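PDB 4BFC: 3-deoxy-d-manno-octulosonic-acid transferase from Acinetobacter baumannii, which probably transfers Kdo from CMP-Kdo to a lipid A precursor during lipopolysaccharide synthesis, this fragment being its C-terminal CMP-Kdo-binding domain. Local coordinates for residues 61-66 with 94-99; 75-80 with 120-125; 132-137 with 148-153; 180-185 with 189-194. One frame throughout, in Å; residues are numbered along the deposited sequence.

Contact 1: 61-66 with 94-99; sequences ALAPYL and LNLITH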
loop_
_atom_site.group_PDB
_atom_site.type_symbol
_atom_site.label_atom_id
_atom_site.label_comp_id
_atom_site.label_asym_id
_atom_site.label_seq_id
_atom_site.Cartn_x
_atom_site.Cartn_y
_atom_site.Cartn_z
ATOM N N ALA A 61 25.262 1.371 -9.652
ATOM C CA ALA A 61 25.591 1.268 -11.085
ATOM C C ALA A 61 25.948 2.660 -11.628
ATOM O O ALA A 61 26.880 2.821 -12.476
ATOM C CB ALA A 61 24.490 0.587 -11.896
ATOM N N LEU A 62 25.258 3.682 -11.117
ATOM C CA LEU A 62 25.427 5.032 -11.629
ATOM C C LEU A 62 26.596 5.806 -10.965
ATOM O O LEU A 62 27.101 6.728 -11.577
ATOM C CB LEU A 62 24.109 5.823 -11.396
ATOM C CG LEU A 62 23.906 7.165 -12.128
ATOM C CD1 LEU A 62 23.766 7.046 -13.634
ATOM C CD2 LEU A 62 22.644 7.782 -11.564
ATOM N N ALA A 63 26.992 5.440 -9.750
ATOM C CA ALA A 63 27.935 6.231 -8.947
ATOM C C ALA A 63 29.268 6.513 -9.699
ATOM O O ALA A 63 29.706 7.628 -9.643
ATOM C CB ALA A 63 28.191 5.614 -7.597
ATOM N N PRO A 64 29.831 5.531 -10.430
ATOM C CA PRO A 64 31.088 5.879 -11.172
ATOM C C PRO A 64 30.876 7.051 -12.117
ATOM O O PRO A 64 31.771 7.902 -12.256
ATOM C CB PRO A 64 31.366 4.636 -12.020
ATOM C CG PRO A 64 30.568 3.551 -11.432
ATOM C CD PRO A 64 29.381 4.167 -10.732
ATOM N N TYR A 65 29.732 7.100 -12.797
ATOM C CA TYR A 65 29.455 8.219 -13.672
ATOM C C TYR A 65 29.173 9.531 -12.957
ATOM O O TYR A 65 29.549 10.604 -13.476
ATOM C CB TYR A 65 28.290 7.882 -14.620
ATOM C CG TYR A 65 28.553 6.625 -15.436
ATOM C CD1 TYR A 65 29.299 6.709 -16.638
ATOM C CD2 TYR A 65 28.115 5.353 -15.005
ATOM C CE1 TYR A 65 29.548 5.575 -17.382
ATOM C CE2 TYR A 65 28.385 4.203 -15.757
ATOM C CZ TYR A 65 29.095 4.348 -16.959
ATOM O OH TYR A 65 29.367 3.244 -17.780
ATOM N N LEU A 66 28.449 9.475 -11.818
ATOM C CA LEU A 66 28.174 10.689 -11.046
ATOM C C LEU A 66 29.513 11.273 -10.511
ATOM O O LEU A 66 29.628 12.482 -10.460
ATOM C CB LEU A 66 27.236 10.394 -9.838
ATOM C CG LEU A 66 25.789 10.012 -10.182
ATOM C CD1 LEU A 66 25.059 9.529 -8.940
ATOM C CD2 LEU A 66 25.029 11.160 -10.765
ATOM N N LEU A 94 26.906 5.340 -0.090
ATOM C CA LEU A 94 27.506 5.244 -1.389
ATOM C C LEU A 94 28.470 6.408 -1.594
ATOM O O LEU A 94 29.021 6.563 -2.678
ATOM C CB LEU A 94 26.407 5.186 -2.480
ATOM C CG LEU A 94 25.948 3.769 -2.807
ATOM C CD1 LEU A 94 24.661 3.831 -3.623
ATOM C CD2 LEU A 94 26.957 2.894 -3.561
ATOM N N ASN A 95 28.647 7.229 -0.565
ATOM C CA ASN A 95 29.479 8.464 -0.626
ATOM C C ASN A 95 29.126 9.449 -1.742
ATOM O O ASN A 95 30.003 9.998 -2.418
ATOM C CB ASN A 95 30.974 8.100 -0.657
ATOM C CG ASN A 95 31.378 7.297 0.551
ATOM O OD1 ASN A 95 31.101 7.693 1.675
ATOM N ND2 ASN A 95 32.038 6.156 0.333
ATOM N N LEU A 96 27.826 9.682 -1.952
ATOM C CA LEU A 96 27.396 10.553 -3.000
ATOM C C LEU A 96 26.901 11.806 -2.307
ATOM O O LEU A 96 26.226 11.685 -1.254
ATOM C CB LEU A 96 26.257 9.880 -3.822
ATOM C CG LEU A 96 26.647 8.617 -4.610
ATOM C CD1 LEU A 96 25.415 7.850 -5.132
ATOM C CD2 LEU A 96 27.587 9.036 -5.739
ATOM N N ILE A 97 27.208 12.968 -2.849
ATOM C CA ILE A 97 26.752 14.235 -2.289
ATOM C C ILE A 97 25.235 14.319 -2.512
ATOM O O ILE A 97 24.791 14.366 -3.676
ATOM C CB ILE A 97 27.490 15.442 -2.892
ATOM C CG1 ILE A 97 28.986 15.412 -2.488
ATOM C CG2 ILE A 97 26.800 16.756 -2.492
ATOM C CD1 ILE A 97 29.867 16.386 -3.249
ATOM N N THR A 98 24.453 14.403 -1.427
ATOM C CA THR A 98 22.973 14.271 -1.487
ATOM C C THR A 98 22.282 15.428 -0.760
ATOM O O THR A 98 22.635 15.716 0.402
ATOM C CB THR A 98 22.564 12.947 -0.821
ATOM O OG1 THR A 98 23.320 11.856 -1.375
ATOM C CG2 THR A 98 20.994 12.611 -0.983
ATOM N N HIS A 99 21.416 16.132 -1.471
ATOM C CA HIS A 99 20.588 17.215 -0.950
ATOM C C HIS A 99 19.157 16.787 -0.943
ATOM O O HIS A 99 18.735 15.849 -1.696
ATOM C CB HIS A 99 20.846 18.485 -1.739
ATOM C CG HIS A 99 22.281 18.914 -1.645
ATOM N ND1 HIS A 99 22.901 19.165 -0.451
ATOM C CD2 HIS A 99 23.260 18.993 -2.621
ATOM C CE1 HIS A 99 24.210 19.454 -0.698
ATOM N NE2 HIS A 99 24.418 19.340 -2.010
#
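Leu96 meets the helix 54-68 at Ala63 and Leu66, two residues on the same side of successive turns. This is one flank of a Rossmann-like domain, the nucleotide-sugar-binding half of a GT-B glycosyltransferase: a helix packed beside the parallel sheet, here near strand 98-100, one of the two outermost. One methyl does most of the work. Leu96 CD2 lies 3.9 Å from Ala63 CB and 4.1 Å from Leu66 CD1, while Leu96 CD1 only brushes the same Leu66 methyl at 4.2 Å. The two leucine side chains cross at about a right angle, so they touch through branch ends and do not run alongside each other. Leu66 has its CG next to the backbone N and opposite the carbonyl carbon (chi1 -68°), which carries CD1 out toward Leu96. All three residues are buried, and Leu96 is further surrounded by Asn67, Gln112 and Val113.

The next shell ties the two segments together. Gln112 bridges them with its amide: OE1 takes the N-H of Ile97, and NE2 bonds to the carbonyl O of Leu66. The helix is kinked where the N atoms of Pro64 and Tyr65 make no bond to the turn before, and Leu66 N resumes the pattern by bonding to Leu62 O at 3.1 Å. Before Leu96, the helix 84-93 ends in a Schellman motif, with Asn95 at positive phi, and the chain then turns toward the strand. At the start of that strand, Thr98 OG1 donates to Leu96 O at 2.9 Å, approaching from above the carbonyl plane, 59° out of it.

Contact 2: 75-80 with 120-125; sequences IVVPRH and GELWLW. With SO4 (sulfate ion), chain B.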
loop_
_atom_site.group_PDB
_atom_site.type_symbol
_atom_site.label_atom_id
_atom_site.label_comp_id
_atom_site.label_asym_id
_atom_site.label_seq_id
_atom_site.Cartn_x
_atom_site.Cartn_y
_atom_site.Cartn_z
ATOM N N ILE A 75 17.850 12.475 -9.598
ATOM C CA ILE A 75 16.718 12.735 -8.677
ATOM C C ILE A 75 16.153 11.377 -8.220
ATOM O O ILE A 75 15.863 10.516 -9.094
ATOM C CB ILE A 75 15.641 13.609 -9.356
ATOM C CG1 ILE A 75 16.222 14.992 -9.745
ATOM C CG2 ILE A 75 14.394 13.711 -8.392
ATOM C CD1 ILE A 75 15.227 15.955 -10.386
ATOM N N VAL A 76 15.944 11.173 -6.911
ATOM C CA VAL A 76 15.404 9.881 -6.375
ATOM C C VAL A 76 14.067 10.167 -5.666
ATOM O O VAL A 76 14.030 11.028 -4.799
ATOM C CB VAL A 76 16.413 9.232 -5.387
ATOM C CG1 VAL A 76 15.827 7.937 -4.885
ATOM C CG2 VAL A 76 17.723 8.934 -6.150
ATOM N N VAL A 77 13.000 9.484 -6.100
ATOM C CA VAL A 77 11.655 9.734 -5.553
ATOM C C VAL A 77 11.126 8.391 -5.017
ATOM O O VAL A 77 10.467 7.628 -5.745
ATOM C CB VAL A 77 10.698 10.343 -6.603
ATOM C CG1 VAL A 77 9.437 10.884 -5.894
ATOM C CG2 VAL A 77 11.401 11.356 -7.526
ATOM N N PRO A 78 11.434 8.025 -3.790
ATOM C CA PRO A 78 10.989 6.695 -3.295
ATOM C C PRO A 78 9.436 6.646 -3.202
ATOM O O PRO A 78 8.733 7.716 -3.002
ATOM C CB PRO A 78 11.575 6.636 -1.859
ATOM C CG PRO A 78 12.789 7.531 -2.034
ATOM C CD PRO A 78 12.248 8.714 -2.756
ATOM N N ARG A 79 8.851 5.484 -3.498
ATOM C CA ARG A 79 7.383 5.352 -3.522
ATOM C C ARG A 79 6.756 5.598 -2.159
ATOM O O ARG A 79 5.690 6.204 -2.041
ATOM C CB ARG A 79 7.079 3.909 -3.990
ATOM C CG ARG A 79 5.572 3.585 -3.994
ATOM C CD ARG A 79 4.820 4.491 -4.956
ATOM N NE ARG A 79 3.399 4.107 -5.057
ATOM C CZ ARG A 79 2.475 4.783 -5.674
ATOM N NH1 ARG A 79 2.779 5.940 -6.268
ATOM N NH2 ARG A 79 1.231 4.229 -5.761
ATOM N N HIS A 80 7.427 5.098 -1.126
ATOM C CA HIS A 80 6.871 5.135 0.212
ATOM C C HIS A 80 7.530 6.157 1.094
ATOM O O HIS A 80 8.720 6.037 1.458
ATOM C CB HIS A 80 6.938 3.782 0.864
ATOM C CG HIS A 80 6.324 2.686 0.036
ATOM N ND1 HIS A 80 7.073 1.890 -0.770
ATOM C CD2 HIS A 80 5.003 2.361 -0.188
ATOM C CE1 HIS A 80 6.227 1.058 -1.438
ATOM N NE2 HIS A 80 4.969 1.327 -1.040
ATOM N N GLY A 120 3.561 14.471 -3.157
ATOM C CA GLY A 120 2.706 15.100 -4.146
ATOM C C GLY A 120 3.405 15.844 -5.272
ATOM O O GLY A 120 2.771 16.599 -6.002
ATOM N N GLU A 121 4.719 15.651 -5.401
ATOM C CA GLU A 121 5.483 16.458 -6.337
ATOM C C GLU A 121 6.152 15.670 -7.468
ATOM O O GLU A 121 6.919 16.232 -8.261
ATOM C CB GLU A 121 6.547 17.249 -5.570
ATOM C CG GLU A 121 6.094 18.103 -4.425
ATOM C CD GLU A 121 7.188 19.084 -4.015
ATOM O OE1 GLU A 121 8.156 18.671 -3.369
ATOM O OE2 GLU A 121 7.088 20.283 -4.390
ATOM N N LEU A 122 5.784 14.391 -7.611
ATOM C CA LEU A 122 6.304 13.579 -8.722
ATOM C C LEU A 122 6.289 14.268 -10.110
ATOM O O LEU A 122 7.289 14.155 -10.889
ATOM C CB LEU A 122 5.592 12.205 -8.726
ATOM C CG LEU A 122 6.287 11.141 -9.556
ATOM C CD1 LEU A 122 7.767 10.922 -9.216
ATOM C CD2 LEU A 122 5.444 9.876 -9.576
ATOM N N TRP A 123 5.201 14.992 -10.478
ATOM C CA TRP A 123 5.105 15.717 -11.738
ATOM C C TRP A 123 6.193 16.761 -11.887
ATOM O O TRP A 123 6.732 16.925 -12.949
ATOM C CB TRP A 123 3.733 16.370 -11.924
ATOM C CG TRP A 123 2.755 15.371 -12.477
ATOM C CD1 TRP A 123 2.354 14.177 -11.885
ATOM C CD2 TRP A 123 2.085 15.392 -13.801
ATOM N NE1 TRP A 123 1.474 13.500 -12.698
ATOM C CE2 TRP A 123 1.270 14.168 -13.861
ATOM C CE3 TRP A 123 2.064 16.271 -14.886
ATOM C CZ2 TRP A 123 0.479 13.859 -14.974
ATOM C CZ3 TRP A 123 1.267 15.941 -16.003
ATOM C CH2 TRP A 123 0.494 14.763 -16.038
ATOM N N LEU A 124 6.511 17.464 -10.801
ATOM C CA LEU A 124 7.580 18.446 -10.880
ATOM C C LEU A 124 8.906 17.775 -11.328
ATOM O O LEU A 124 9.584 18.325 -12.204
ATOM C CB LEU A 124 7.774 19.144 -9.514
ATOM C CG LEU A 124 8.911 20.127 -9.192
ATOM C CD1 LEU A 124 8.860 21.206 -10.241
ATOM C CD2 LEU A 124 8.771 20.692 -7.749
ATOM N N TRP A 125 9.259 16.660 -10.672
ATOM C CA TRP A 125 10.545 15.962 -10.950
ATOM C C TRP A 125 10.545 15.428 -12.357
ATOM O O TRP A 125 11.502 15.628 -13.075
ATOM C CB TRP A 125 10.844 14.887 -9.935
ATOM C CG TRP A 125 10.651 15.440 -8.529
ATOM C CD1 TRP A 125 9.801 14.960 -7.566
ATOM C CD2 TRP A 125 11.189 16.692 -7.993
ATOM N NE1 TRP A 125 9.791 15.778 -6.459
ATOM C CE2 TRP A 125 10.607 16.840 -6.651
ATOM C CE3 TRP A 125 12.042 17.675 -8.475
ATOM C CZ2 TRP A 125 10.899 17.910 -5.854
ATOM C CZ3 TRP A 125 12.295 18.799 -7.664
ATOM C CH2 TRP A 125 11.778 18.872 -6.364
HETATM S S SO4 B . 2.595 0.286 -3.488
HETATM O O1 SO4 B . 1.177 -0.177 -3.708
HETATM O O2 SO4 B . 3.416 -0.230 -4.616
HETATM O O3 SO4 B . 3.243 -0.221 -2.241
HETATM O O4 SO4 B . 2.536 1.726 -3.617
#
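Trp125, Val77 and Ile75 bury the most surface here, and the indole of Trp125 is what the other two rest against. Ile75 sends CG2 to Trp125 CB at 4.0 Å, and its CD1 reaches CE3 of the benzene half of the indole at 4.1 Å; the two side chains cross at about a right angle. Val77, two residues on and on the same side of the strand, meets the pyrrole half: its CG2 is 3.9 Å from Trp125 CD1. Ile75 CD1 and Val77 CG2 come in obliquely to the ring plane, while Leu124 CG lies over one face, offset toward the rim.

Val77 has a second partner in Leu122. With chi1 at -167°, CG1 lies opposite the backbone N and meets Leu122 CD1 at 3.7 Å; CG2 touches both that methyl and the indole. Leu122 starts off pointing past the strand, and its bent chain brings CD1 back to the valine. The contact thus lays the first turn of helix 122-128 on strand 72-78 in the parallel sheet of this Rossmann-like domain. Just ahead of that turn, Glu121 occupies the N-cap position and makes a salt bridge with Arg101.

Beyond the end of the strand, Arg79 and His80 hold a sulfate, probably from the crystallisation liquor. Arg79 NE points almost straight at O4, 2.9 Å away with an N-H...O angle of 174°, the oxygen lying in the guanidinium plane. His80 NE2 gives its hydrogen to sulfate O3 at 2.6 Å, likewise at the ring edge, and Arg79 CG lies over one face of that imidazole, displaced toward its rim.

Contact 3: 132-137 with 148-153; sequences CFVGGS and LEPMVL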
loop_
_atom_site.group_PDB
_atom_site.type_symbol
_atom_site.label_atom_id
_atom_site.label_comp_id
_atom_site.label_asym_id
_atom_site.label_seq_id
_atom_site.Cartn_x
_atom_site.Cartn_y
_atom_site.Cartn_z
ATOM N N CYS A 132 14.097 9.030 -17.411
ATOM C CA CYS A 132 13.654 8.481 -16.153
ATOM C C CYS A 132 13.551 6.960 -16.158
ATOM O O CYS A 132 13.637 6.299 -17.196
ATOM C CB CYS A 132 12.307 9.134 -15.730
ATOM S SG CYS A 132 10.863 8.428 -16.550
ATOM N N PHE A 133 13.465 6.420 -14.956
ATOM C CA PHE A 133 13.123 5.040 -14.691
ATOM C C PHE A 133 11.939 5.002 -13.691
ATOM O O PHE A 133 11.991 5.633 -12.663
ATOM C CB PHE A 133 14.322 4.374 -14.030
ATOM C CG PHE A 133 14.045 3.024 -13.391
ATOM C CD1 PHE A 133 13.896 1.825 -14.115
ATOM C CD2 PHE A 133 13.768 2.972 -12.003
ATOM C CE1 PHE A 133 13.619 0.617 -13.451
ATOM C CE2 PHE A 133 13.474 1.769 -11.330
ATOM C CZ PHE A 133 13.431 0.547 -12.070
ATOM N N VAL A 134 10.916 4.232 -14.041
ATOM C CA VAL A 134 9.716 4.059 -13.187
ATOM C C VAL A 134 9.835 2.744 -12.442
ATOM O O VAL A 134 9.852 1.650 -13.036
ATOM C CB VAL A 134 8.390 4.151 -13.988
ATOM C CG1 VAL A 134 7.198 3.922 -12.994
ATOM C CG2 VAL A 134 8.294 5.544 -14.646
ATOM N N GLY A 135 9.908 2.891 -11.122
ATOM C CA GLY A 135 10.240 1.786 -10.205
ATOM C C GLY A 135 9.087 0.851 -9.815
ATOM O O GLY A 135 7.988 0.786 -10.426
ATOM N N GLY A 136 9.333 0.099 -8.755
ATOM C CA GLY A 136 8.410 -1.003 -8.499
ATOM C C GLY A 136 8.544 -2.124 -9.528
ATOM O O GLY A 136 7.705 -3.018 -9.573
ATOM N N SER A 137 9.619 -2.110 -10.324
ATOM C CA SER A 137 9.665 -2.929 -11.549
ATOM C C SER A 137 10.951 -3.781 -11.665
ATOM O O SER A 137 10.942 -4.694 -12.512
ATOM C CB SER A 137 9.447 -2.081 -12.820
ATOM O OG SER A 137 10.482 -1.045 -12.976
ATOM N N LEU A 148 2.391 6.489 -17.579
ATOM C CA LEU A 148 1.746 7.510 -18.426
ATOM C C LEU A 148 2.180 8.917 -18.084
ATOM O O LEU A 148 2.283 9.799 -18.960
ATOM C CB LEU A 148 0.203 7.354 -18.274
ATOM C CG LEU A 148 -0.391 6.081 -18.902
ATOM C CD1 LEU A 148 -1.903 5.998 -18.616
ATOM C CD2 LEU A 148 -0.105 6.080 -20.380
ATOM N N GLU A 149 2.479 9.143 -16.789
ATOM C CA GLU A 149 2.847 10.472 -16.341
ATOM C C GLU A 149 4.151 10.989 -17.016
ATOM O O GLU A 149 4.123 12.013 -17.709
ATOM C CB GLU A 149 2.894 10.499 -14.808
ATOM C CG GLU A 149 1.579 10.053 -14.162
ATOM C CD GLU A 149 1.592 10.018 -12.638
ATOM O OE1 GLU A 149 2.542 9.484 -12.018
ATOM O OE2 GLU A 149 0.625 10.543 -12.038
ATOM N N PRO A 150 5.274 10.216 -16.937
ATOM C CA PRO A 150 6.443 10.694 -17.713
ATOM C C PRO A 150 6.259 10.753 -19.218
ATOM O O PRO A 150 6.815 11.641 -19.848
ATOM C CB PRO A 150 7.602 9.737 -17.281
ATOM C CG PRO A 150 6.901 8.515 -16.794
ATOM C CD PRO A 150 5.607 9.005 -16.172
ATOM N N MET A 151 5.430 9.880 -19.793
ATOM C CA MET A 151 5.183 9.820 -21.233
ATOM C C MET A 151 4.537 11.123 -21.694
ATOM O O MET A 151 4.866 11.700 -22.721
ATOM C CB MET A 151 4.210 8.665 -21.534
ATOM C CG MET A 151 4.751 7.238 -21.423
ATOM S SD MET A 151 5.907 6.765 -22.738
ATOM C CE MET A 151 6.460 5.180 -22.190
ATOM N N VAL A 152 3.577 11.563 -20.898
ATOM C CA VAL A 152 2.796 12.761 -21.224
ATOM C C VAL A 152 3.710 13.984 -21.142
ATOM O O VAL A 152 3.557 14.923 -21.902
ATOM C CB VAL A 152 1.614 12.839 -20.199
ATOM C CG1 VAL A 152 1.019 14.236 -20.029
ATOM C CG2 VAL A 152 0.530 11.818 -20.547
ATOM N N LEU A 153 4.708 13.933 -20.260
ATOM C CA LEU A 153 5.667 15.047 -20.124
ATOM C C LEU A 153 6.894 14.933 -21.005
ATOM O O LEU A 153 7.883 15.696 -20.856
ATOM C CB LEU A 153 6.050 15.275 -18.658
ATOM C CG LEU A 153 4.977 15.682 -17.651
ATOM C CD1 LEU A 153 5.490 15.412 -16.234
ATOM C CD2 LEU A 153 4.575 17.155 -17.791
#
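The puckered five-membered ring of Pro150 turns its CB-CG rim, not a face, to strand 131-134. Cys132 SG sits 3.6 Å from Pro150 CB and Val134 CG2 3.9 Å from Pro150 CG, both nearer the mean ring plane than the ring axis. Around the same proline stand Tyr126 of helix 122-128 and Thr157 of the next strand. The flat carbonyl group of Val134 is met in its own plane by Ser137 OG, which donates to Val134 O at 2.8 Å with a C=O...O angle of 148°.

Cys132 and Val134 alternate along the strand with Phe133, whose side chain leaves on the other side, and both look toward the helix. Cys132 SG sits between the backbone N and the carbonyl carbon (chi1 81°), which points it at Pro150. Val134 crosses the ring at about a right angle, offering the methyl that stands next to its backbone N.

These pieces belong to a beta-alpha-beta unit, strand 131-134, helix 148-152 and strand 157-159, in which the short helix covers the sheet and Pro150 is the helix residue that meets strand 131-134. Glycines follow the strand, and Glu54 receives the backbone N-H groups of Gly136 and Ser137; Ser137 OG is also hydrogen-bonded to Gly160 N.

Sulfur, methyl and methylenes meet by van der Waals packing alone across the interface. Between the two segments the contact is therefore nondirectional, whereas the turn after the strand is held by hydrogen bonds of its own, through Glu54 and Ser137.

Contact 4: 180-185 with 189-194; sequences LIAQDA and VDIWLA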
loop_
_atom_site.group_PDB
_atom_site.type_symbol
_atom_site.label_atom_id
_atom_site.label_comp_id
_atom_site.label_asym_id
_atom_site.label_seq_id
_atom_site.Cartn_x
_atom_site.Cartn_y
_atom_site.Cartn_z
ATOM N N LEU A 180 11.360 1.840 -22.956
ATOM C CA LEU A 180 12.535 1.016 -22.874
ATOM C C LEU A 180 12.478 0.048 -21.711
ATOM O O LEU A 180 12.225 0.403 -20.539
ATOM C CB LEU A 180 13.823 1.876 -22.819
ATOM C CG LEU A 180 13.881 2.817 -24.059
ATOM C CD1 LEU A 180 14.776 4.006 -23.764
ATOM C CD2 LEU A 180 14.427 2.081 -25.247
ATOM N N ILE A 181 12.690 -1.222 -22.012
ATOM C CA ILE A 181 12.720 -2.218 -20.968
ATOM C C ILE A 181 14.141 -2.642 -20.534
ATOM O O ILE A 181 14.992 -3.121 -21.342
ATOM C CB ILE A 181 11.873 -3.469 -21.387
ATOM C CG1 ILE A 181 10.521 -3.007 -21.919
ATOM C CG2 ILE A 181 11.804 -4.450 -20.242
ATOM C CD1 ILE A 181 9.552 -2.514 -20.836
ATOM N N ALA A 182 14.451 -2.382 -19.275
ATOM C CA ALA A 182 15.690 -2.854 -18.650
ATOM C C ALA A 182 15.613 -4.194 -17.954
ATOM O O ALA A 182 14.760 -4.433 -17.107
ATOM C CB ALA A 182 16.295 -1.826 -17.698
ATOM N N GLN A 183 16.580 -5.063 -18.171
ATOM C CA GLN A 183 16.596 -6.318 -17.398
ATOM C C GLN A 183 17.179 -6.218 -15.980
ATOM O O GLN A 183 16.814 -7.026 -15.099
ATOM C CB GLN A 183 17.306 -7.479 -18.230
ATOM C CG GLN A 183 16.580 -7.793 -19.549
ATOM C CD GLN A 183 15.139 -8.209 -19.341
ATOM O OE1 GLN A 183 14.233 -7.707 -20.002
ATOM N NE2 GLN A 183 14.917 -9.120 -18.408
ATOM N N ASP A 184 18.060 -5.248 -15.724
ATOM C CA ASP A 184 18.706 -5.044 -14.431
ATOM C C ASP A 184 19.182 -3.569 -14.324
ATOM O O ASP A 184 18.998 -2.810 -15.285
ATOM C CB ASP A 184 19.854 -6.016 -14.127
ATOM C CG ASP A 184 20.929 -6.000 -15.230
ATOM O OD1 ASP A 184 21.108 -4.983 -15.944
ATOM O OD2 ASP A 184 21.584 -7.037 -15.366
ATOM N N ALA A 185 19.698 -3.215 -13.147
ATOM C CA ALA A 185 20.099 -1.830 -12.797
ATOM C C ALA A 185 21.221 -1.348 -13.721
ATOM O O ALA A 185 21.199 -0.204 -14.216
ATOM C CB ALA A 185 20.519 -1.759 -11.359
ATOM N N VAL A 189 21.121 2.014 -16.386
ATOM C CA VAL A 189 22.189 3.023 -16.544
ATOM C C VAL A 189 22.711 3.014 -17.995
ATOM O O VAL A 189 22.851 4.084 -18.562
ATOM C CB VAL A 189 23.326 2.800 -15.566
ATOM C CG1 VAL A 189 24.485 3.771 -15.844
ATOM C CG2 VAL A 189 22.845 3.058 -14.120
ATOM N N ASP A 190 22.904 1.849 -18.642
ATOM C CA ASP A 190 23.345 1.778 -20.101
ATOM C C ASP A 190 22.399 2.525 -20.970
ATOM O O ASP A 190 22.756 3.305 -21.858
ATOM C CB ASP A 190 23.293 0.346 -20.699
ATOM C CG ASP A 190 23.797 0.294 -22.157
ATOM O OD1 ASP A 190 25.035 0.319 -22.288
ATOM O OD2 ASP A 190 22.995 0.251 -23.152
ATOM N N ILE A 191 21.135 2.205 -20.754
ATOM C CA ILE A 191 20.116 2.771 -21.576
ATOM C C ILE A 191 20.091 4.309 -21.372
ATOM O O ILE A 191 19.961 5.075 -22.374
ATOM C CB ILE A 191 18.701 2.133 -21.304
ATOM C CG1 ILE A 191 18.629 0.658 -21.780
ATOM C CG2 ILE A 191 17.618 2.954 -21.919
ATOM C CD1 ILE A 191 17.478 -0.143 -21.166
ATOM N N TRP A 192 20.160 4.768 -20.127
ATOM C CA TRP A 192 20.146 6.193 -19.862
ATOM C C TRP A 192 21.337 6.861 -20.565
ATOM O O TRP A 192 21.152 7.864 -21.216
ATOM C CB TRP A 192 20.292 6.462 -18.386
ATOM C CG TRP A 192 18.989 6.381 -17.632
ATOM C CD1 TRP A 192 17.687 6.232 -18.098
ATOM C CD2 TRP A 192 18.898 6.543 -16.205
ATOM N NE1 TRP A 192 16.774 6.260 -17.005
ATOM C CE2 TRP A 192 17.484 6.420 -15.843
ATOM C CE3 TRP A 192 19.846 6.760 -15.197
ATOM C CZ2 TRP A 192 17.064 6.604 -14.542
ATOM C CZ3 TRP A 192 19.403 6.871 -13.880
ATOM C CH2 TRP A 192 18.048 6.791 -13.568
ATOM N N LEU A 193 22.527 6.294 -20.403
ATOM C CA LEU A 193 23.696 6.980 -20.972
ATOM C C LEU A 193 23.618 7.054 -22.487
ATOM O O LEU A 193 24.046 8.068 -23.095
ATOM C CB LEU A 193 24.971 6.355 -20.454
ATOM C CG LEU A 193 25.183 6.448 -18.969
ATOM C CD1 LEU A 193 26.350 5.562 -18.596
ATOM C CD2 LEU A 193 25.408 7.921 -18.591
ATOM N N ALA A 194 23.098 5.980 -23.069
ATOM C CA ALA A 194 22.858 5.968 -24.513
ATOM C C ALA A 194 21.844 7.020 -24.919
ATOM O O ALA A 194 22.100 7.804 -25.795
ATOM C CB ALA A 194 22.431 4.591 -24.956
#
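Ile191 faces the strand 180-181 from helix 185-197 and buries the most surface here, using both branches of its side chain. Its CG1 lies next to the backbone N (chi1 -69°) and CD1 extends from it, arriving 4.0 Å from Ala182 CB and 3.9 Å from Ile181 O. The other branch, CG2, stands opposite the backbone N and meets Leu180 CD1 at 3.5 Å, a close methyl-methyl approach. Leu180 (chi1 -56°, chi2 157°) slides past Ile191 in the opposite direction, so the two chains overlap side by side. Ile181, between Leu180 and Ala182, points its side chain away and joins in through its carbonyl.

The strand is an outer one of the Rossmann-like sheet, and the chain turns from it directly into the helix. Asp184 is the N-cap: its OD1 accepts the N-H of Gln187. One residue on, Ala185 O takes the N-H of Val189 at 3.1 Å, nearly straight at 165°, as a regular helical bond.

Close in sequence, the two segments are thus joined by a helix start that is polar and directional. The packing of Ile191 is mainly apolar and nondirectional, and Trp192 NE1 adds a hydrogen bond from the helix to Cys132 O.

How the contacts relate
All four contacts lie around one parallel sheet, with strand order 98-100, 113-115, 72-78, 43-50, 131-134, 157-159, 180-181. Contacts 1 and 4 sit toward opposite edges, yet their helices 54-68 and 185-197 touch through Tyr65 and Leu193; the centres are about 17 Å apart. Contacts 2 and 3 lie closest, about 11 Å between centres, joined by Trp123 and Glu149. Contacts 3 and 4, about 14 Å apart, meet where Trp192 reaches Cys132 O. Along the chain, contacts 1 and 2 alternate segments, and contacts 3 and 4 follow in series, so residues far apart in sequence meet around one sheet.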